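Long-range contacts in ZmpA Glycopeptidase (Clostridium perfringens, PDB 6XSX), which probably cleaves glycosylated proteins as an M60-family metallopeptidase, this chain being the catalytic module of a much longer protein: residues W390-S395 / E419-Y424; K386-V391 / D412-T417. All blocks are in the same frame, centred on the assembly; numbering follows the deposited sequence.

In the fold
Both contacts join helix 383-398 to helix 415-421 and the residues flanking it, with contact 2 at the start of the second helix and contact 1 at its end. Their centres lie about 8 Å apart, and each is about 27 Å from the centre of the chain. The segments overlap at Trp390 and Val391, but Val391 alone touches in both, and Met392 CG of contact 1 packs 3.8 Å from Thr417 CG2 of contact 2. His281, Glu282 and His285 on helix 277-286 form an HExxH pattern, consistent with the zinc site of such peptidases, although no metal is bound here. Trp390 NE1 of the shared helix bonds to Thr293 OG1, which follows helix 277-286 in sequence.

Contact 1: residues W390-S395 / E419-Y424; sequences WVMAAS and EYTSKY
Met392 crosses Tyr420 at about a right angle, its CB and CG passing CE2 and CD2 of the ring. CG, anti to the carbonyl carbon (chi1 -72°), comes within 3.5 Å of Tyr420 CD2. Beyond an extended chi2, Met392 SD lies over one face, offset toward the rim, 4.2 Å from the Tyr420 ring centroid and 22° off the ring normal, which defines a Met-aromatic contact; a bend at chi3 then leads the chain end away. On the opposite face Lys423 NZ lies over the ring centre while it bonds to Tyr420 O, and the phenol lies between the two side chains.

These contacts fasten the last turn of helix 415-421, and the type I beta turn from Thr421 to Tyr424 that follows it, against helix 383-398 in the helical part of the M60 module. At the buried centre, Thr421 CG2 is 3.4 Å from Ser395 OG and 4.0 Å from Val391 CG1. Thr421 OG1 sits between the backbone N and the carbonyl carbon (chi1 67°), which leaves the methyl facing helix 383-398 and turns the hydroxyl to Asp401 and Ser403. Ser395 OG folds back to Val391 O at 2.7 Å, and Ser395 N reaches that carbonyl from the other face of its plane; Leu402 N also bonds to the hydroxyl. Tyr424 approaches obliquely, its CE2 3.6 Å from Ser395 O. Its hydroxyl and that of Tyr420 both bond to Asp396, one to each carboxylate oxygen.

Contact 2: residues K386-V391 / D412-T417; sequences KHNAWV and DVWKET
Asn388 projects from helix 383-398 toward the segment leading into helix 415-421, where its amide is hydrogen-bonded on both its oxygen and its nitrogen and also stacks on Trp414. This is a helix-to-helix junction of the M60 catalytic module in which a buried asparagine on a helix flank bonds to the lead-in of its neighbour, at Asp412 O and at Trp414 N in the N-cap position, and to Thr417 in that helix's first turn.

Asn388 OD1 accepts from Trp414 N at 3.0 Å in a nearly straight bond, with an N-H...O angle of 170°; the donor lies in the carbonyl plane, on a lone pair. Thr417 OG1 is a second donor to Asn388 OD1, tilted slightly from the plane, at a separation of 2.5 Å that is short enough to leave its exact length doubtful. Asn388 ND2 gives a more bent bond to Asp412 O at 3.1 Å, reaching it in the plane of that carbonyl although the acceptor is tilted from the amide plane. ND2 also bonds to Glu384 O within its own helix. With partners on both ends, the amide has its rotation fixed and its buried polar atoms satisfied.

The amide lies nearly parallel to the indole of Trp414, with 15° between their planes, and Asn388 ND2 sits 3.5 Å above the Trp414 ring plane, over its centre. Glu384 and Asn385, from the same helix as Asn388, also touch the Trp414 side chain.

Apolar contacts complete the interface one turn further along the helix. Val391 divides its two methyls between partners: CG1, anti to the backbone N (chi1 173°), is 3.8 Å from Thr417 CG2, the two side chains crossing at about a right angle, while Val391 CG2 meets Val413 CG2 tip to tip at 4.1 Å.

Contact 1: residues W390-S395 / E419-Y424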
loop_
_atom_site.group_PDB
_atom_site.type_symbol
_atom_site.label_atom_id
_atom_site.label_comp_id
_atom_site.label_asym_id
_atom_site.label_seq_id
_atom_site.Cartn_x
_atom_site.Cartn_y
_atom_site.Cartn_z
ATOM N N TRP A 390 -4.300 13.875 -15.193
ATOM C CA TRP A 390 -3.527 12.642 -15.287
ATOM C C TRP A 390 -2.921 12.527 -16.683
ATOM O O TRP A 390 -1.765 12.127 -16.838
ATOM C CB TRP A 390 -4.401 11.414 -15.033
ATOM C CG TRP A 390 -4.958 11.244 -13.655
ATOM C CD1 TRP A 390 -4.632 11.933 -12.521
ATOM C CD2 TRP A 390 -5.921 10.251 -13.256
ATOM N NE1 TRP A 390 -5.347 11.452 -11.455
ATOM C CE2 TRP A 390 -6.145 10.422 -11.875
ATOM C CE3 TRP A 390 -6.621 9.245 -13.935
ATOM C CZ2 TRP A 390 -7.034 9.619 -11.161
ATOM C CZ3 TRP A 390 -7.498 8.449 -13.230
ATOM C CH2 TRP A 390 -7.706 8.641 -11.862
ATOM N N VAL A 391 -3.731 12.857 -17.697
ATOM C CA VAL A 391 -3.320 12.677 -19.079
ATOM C C VAL A 391 -2.119 13.578 -19.342
ATOM O O VAL A 391 -1.165 13.174 -20.000
ATOM C CB VAL A 391 -4.468 12.982 -20.056
ATOM C CG1 VAL A 391 -3.991 12.954 -21.504
ATOM C CG2 VAL A 391 -5.632 12.032 -19.852
ATOM N N MET A 392 -2.184 14.800 -18.799
ATOM C CA MET A 392 -1.162 15.808 -19.031
ATOM C C MET A 392 0.113 15.448 -18.277
ATOM O O MET A 392 1.199 15.508 -18.857
ATOM C CB MET A 392 -1.654 17.200 -18.626
ATOM C CG MET A 392 -2.683 17.730 -19.602
ATOM S SD MET A 392 -3.277 19.395 -19.224
ATOM C CE MET A 392 -4.176 19.121 -17.698
ATOM N N ALA A 393 -0.043 15.063 -17.002
ATOM C CA ALA A 393 1.070 14.711 -16.130
ATOM C C ALA A 393 1.781 13.452 -16.630
ATOM O O ALA A 393 3.015 13.416 -16.681
ATOM C CB ALA A 393 0.608 14.572 -14.698
ATOM N N ALA A 394 1.000 12.427 -16.996
ATOM C CA ALA A 394 1.556 11.195 -17.538
ATOM C C ALA A 394 2.266 11.488 -18.863
ATOM O O ALA A 394 3.319 10.920 -19.146
ATOM C CB ALA A 394 0.479 10.140 -17.693
ATOM N N SER A 395 1.691 12.395 -19.663
ATOM C CA SER A 395 2.300 12.776 -20.927
ATOM C C SER A 395 3.664 13.426 -20.699
ATOM O O SER A 395 4.621 13.082 -21.386
ATOM C CB SER A 395 1.387 13.645 -21.752
ATOM O OG SER A 395 0.280 12.893 -22.237
ATOM N N GLU A 419 -4.238 19.540 -27.020
ATOM C CA GLU A 419 -3.318 20.578 -27.452
ATOM C C GLU A 419 -2.049 20.508 -26.606
ATOM O O GLU A 419 -0.951 20.478 -27.156
ATOM C CB GLU A 419 -3.960 21.965 -27.383
ATOM C CG GLU A 419 -5.083 22.181 -28.385
ATOM C CD GLU A 419 -5.821 23.504 -28.225
ATOM O OE1 GLU A 419 -6.755 23.748 -29.015
ATOM O OE2 GLU A 419 -5.462 24.294 -27.314
ATOM N N TYR A 420 -2.219 20.451 -25.275
ATOM C CA TYR A 420 -1.103 20.396 -24.340
ATOM C C TYR A 420 -0.198 19.209 -24.667
ATOM O O TYR A 420 1.017 19.369 -24.774
ATOM C CB TYR A 420 -1.597 20.331 -22.890
ATOM C CG TYR A 420 -0.522 20.263 -21.827
ATOM C CD1 TYR A 420 -0.035 21.415 -21.225
ATOM C CD2 TYR A 420 -0.002 19.046 -21.401
ATOM C CE1 TYR A 420 0.939 21.363 -20.237
ATOM C CE2 TYR A 420 0.972 18.976 -20.415
ATOM C CZ TYR A 420 1.449 20.137 -19.829
ATOM O OH TYR A 420 2.414 20.077 -18.857
ATOM N N THR A 421 -0.802 18.024 -24.817
ATOM C CA THR A 421 -0.047 16.782 -24.897
ATOM C C THR A 421 0.544 16.601 -26.292
ATOM O O THR A 421 1.500 15.841 -26.460
ATOM C CB THR A 421 -0.895 15.567 -24.498
ATOM O OG1 THR A 421 -1.919 15.382 -25.476
ATOM C CG2 THR A 421 -1.510 15.690 -23.120
ATOM N N SER A 422 -0.019 17.316 -27.274
ATOM C CA SER A 422 0.379 17.178 -28.667
ATOM C C SER A 422 1.762 17.791 -28.903
ATOM O O SER A 422 2.292 17.709 -30.009
ATOM C CB SER A 422 -0.657 17.753 -29.602
ATOM O OG SER A 422 -0.532 19.164 -29.684
ATOM N N LYS A 423 2.354 18.372 -27.849
ATOM C CA LYS A 423 3.735 18.828 -27.903
ATOM C C LYS A 423 4.699 17.643 -27.922
ATOM O O LYS A 423 5.881 17.828 -28.202
ATOM C CB LYS A 423 4.067 19.796 -26.759
ATOM C CG LYS A 423 4.297 19.171 -25.387
ATOM C CD LYS A 423 4.963 20.111 -24.394
ATOM C CE LYS A 423 4.152 21.353 -24.096
ATOM N NZ LYS A 423 3.112 21.111 -23.068
ATOM N N TYR A 424 4.205 16.436 -27.612
ATOM C CA TYR A 424 5.031 15.238 -27.660
ATOM C C TYR A 424 4.595 14.327 -28.804
ATOM O O TYR A 424 3.442 14.356 -29.230
ATOM C CB TYR A 424 4.946 14.452 -26.348
ATOM C CG TYR A 424 5.274 15.263 -25.124
ATOM C CD1 TYR A 424 6.554 15.760 -24.924
ATOM C CD2 TYR A 424 4.301 15.547 -24.176
ATOM C CE1 TYR A 424 6.861 16.524 -23.810
ATOM C CE2 TYR A 424 4.595 16.300 -23.052
ATOM C CZ TYR A 424 5.881 16.786 -22.870
ATOM O OH TYR A 424 6.184 17.529 -21.770
#

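Contact 2: residues K386-V391 / D412-T417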
loop_
_atom_site.group_PDB
_atom_site.type_symbol
_atom_site.label_atom_id
_atom_site.label_comp_id
_atom_site.label_asym_id
_atom_site.label_seq_id
_atom_site.Cartn_x
_atom_site.Cartn_y
_atom_site.Cartn_z
ATOM N N LYS A 386 -9.660 16.301 -13.017
ATOM C CA LYS A 386 -8.550 15.529 -12.480
ATOM C C LYS A 386 -8.098 14.460 -13.476
ATOM O O LYS A 386 -6.906 14.203 -13.625
ATOM C CB LYS A 386 -8.948 14.886 -11.149
ATOM C CG LYS A 386 -9.212 15.882 -10.030
ATOM C CD LYS A 386 -9.720 15.234 -8.775
ATOM C CE LYS A 386 -9.927 16.226 -7.654
ATOM N NZ LYS A 386 -10.419 15.543 -6.438
ATOM N N HIS A 387 -9.064 13.821 -14.137
ATOM C CA HIS A 387 -8.751 12.845 -15.165
ATOM C C HIS A 387 -7.848 13.483 -16.212
ATOM O O HIS A 387 -6.834 12.897 -16.588
ATOM C CB HIS A 387 -10.032 12.282 -15.789
ATOM C CG HIS A 387 -10.764 11.333 -14.901
ATOM N ND1 HIS A 387 -10.113 10.496 -14.018
ATOM C CD2 HIS A 387 -12.081 11.060 -14.780
ATOM C CE1 HIS A 387 -10.999 9.749 -13.388
ATOM N NE2 HIS A 387 -12.209 10.088 -13.825
ATOM N N ASN A 388 -8.218 14.695 -16.648
ATOM C CA ASN A 388 -7.500 15.400 -17.699
ATOM C C ASN A 388 -6.095 15.747 -17.220
ATOM O O ASN A 388 -5.156 15.774 -18.016
ATOM C CB ASN A 388 -8.274 16.619 -18.221
ATOM C CG ASN A 388 -9.230 16.272 -19.347
ATOM O OD1 ASN A 388 -8.923 16.488 -20.516
ATOM N ND2 ASN A 388 -10.386 15.723 -19.013
ATOM N N ALA A 389 -5.956 15.994 -15.913
ATOM C CA ALA A 389 -4.652 16.299 -15.341
ATOM C C ALA A 389 -3.735 15.074 -15.404
ATOM O O ALA A 389 -2.540 15.218 -15.641
ATOM C CB ALA A 389 -4.789 16.843 -13.937
ATOM N N TRP A 390 -4.300 13.875 -15.193
ATOM C CA TRP A 390 -3.527 12.642 -15.287
ATOM C C TRP A 390 -2.921 12.527 -16.683
ATOM O O TRP A 390 -1.765 12.127 -16.838
ATOM C CB TRP A 390 -4.401 11.414 -15.033
ATOM C CG TRP A 390 -4.958 11.244 -13.655
ATOM C CD1 TRP A 390 -4.632 11.933 -12.521
ATOM C CD2 TRP A 390 -5.921 10.251 -13.256
ATOM N NE1 TRP A 390 -5.347 11.452 -11.455
ATOM C CE2 TRP A 390 -6.145 10.422 -11.875
ATOM C CE3 TRP A 390 -6.621 9.245 -13.935
ATOM C CZ2 TRP A 390 -7.034 9.619 -11.161
ATOM C CZ3 TRP A 390 -7.498 8.449 -13.230
ATOM C CH2 TRP A 390 -7.706 8.641 -11.862
ATOM N N VAL A 391 -3.731 12.857 -17.697
ATOM C CA VAL A 391 -3.320 12.677 -19.079
ATOM C C VAL A 391 -2.119 13.578 -19.342
ATOM O O VAL A 391 -1.165 13.174 -20.000
ATOM C CB VAL A 391 -4.468 12.982 -20.056
ATOM C CG1 VAL A 391 -3.991 12.954 -21.504
ATOM C CG2 VAL A 391 -5.632 12.032 -19.852
ATOM N N ASP A 412 -12.916 11.068 -21.178
ATOM C CA ASP A 412 -13.194 12.185 -22.064
ATOM C C ASP A 412 -12.033 13.168 -21.987
ATOM O O ASP A 412 -11.913 13.913 -21.019
ATOM C CB ASP A 412 -14.521 12.862 -21.713
ATOM C CG ASP A 412 -15.098 13.732 -22.817
ATOM O OD1 ASP A 412 -14.320 14.400 -23.537
ATOM O OD2 ASP A 412 -16.334 13.741 -22.952
ATOM N N VAL A 413 -11.186 13.165 -23.020
ATOM C CA VAL A 413 -10.024 14.036 -23.042
ATOM C C VAL A 413 -10.391 15.288 -23.835
ATOM O O VAL A 413 -10.869 15.176 -24.960
ATOM C CB VAL A 413 -8.797 13.307 -23.620
ATOM C CG1 VAL A 413 -7.592 14.220 -23.741
ATOM C CG2 VAL A 413 -8.451 12.065 -22.815
ATOM N N TRP A 414 -10.162 16.464 -23.227
ATOM C CA TRP A 414 -10.631 17.741 -23.749
ATOM C C TRP A 414 -9.662 18.290 -24.789
ATOM O O TRP A 414 -8.472 17.952 -24.786
ATOM C CB TRP A 414 -10.832 18.769 -22.630
ATOM C CG TRP A 414 -11.865 18.388 -21.618
ATOM C CD1 TRP A 414 -13.032 17.716 -21.848
ATOM C CD2 TRP A 414 -11.840 18.687 -20.210
ATOM N NE1 TRP A 414 -13.726 17.561 -20.677
ATOM C CE2 TRP A 414 -13.024 18.152 -19.657
ATOM C CE3 TRP A 414 -10.940 19.357 -19.367
ATOM C CZ2 TRP A 414 -13.330 18.267 -18.298
ATOM C CZ3 TRP A 414 -11.240 19.468 -18.023
ATOM C CH2 TRP A 414 -12.422 18.933 -17.502
ATOM N N LYS A 415 -10.200 19.179 -25.636
ATOM C CA LYS A 415 -9.475 19.784 -26.741
ATOM C C LYS A 415 -8.162 20.382 -26.240
ATOM O O LYS A 415 -7.116 20.122 -26.833
ATOM C CB LYS A 415 -10.358 20.787 -27.494
ATOM N N GLU A 416 -8.212 21.124 -25.122
ATOM C CA GLU A 416 -7.029 21.794 -24.589
ATOM C C GLU A 416 -5.992 20.789 -24.069
ATOM O O GLU A 416 -4.791 20.998 -24.241
ATOM C CB GLU A 416 -7.386 22.932 -23.620
ATOM C CG GLU A 416 -7.962 22.493 -22.283
ATOM C CD GLU A 416 -9.470 22.286 -22.201
ATOM O OE1 GLU A 416 -10.132 22.166 -23.272
ATOM O OE2 GLU A 416 -9.985 22.240 -21.057
ATOM N N THR A 417 -6.453 19.691 -23.458
ATOM C CA THR A 417 -5.571 18.631 -22.983
ATOM C C THR A 417 -4.771 18.061 -24.153
ATOM O O THR A 417 -3.555 17.899 -24.057
ATOM C CB THR A 417 -6.356 17.524 -22.267
ATOM O OG1 THR A 417 -7.066 18.091 -21.168
ATOM C CG2 THR A 417 -5.479 16.406 -21.751
#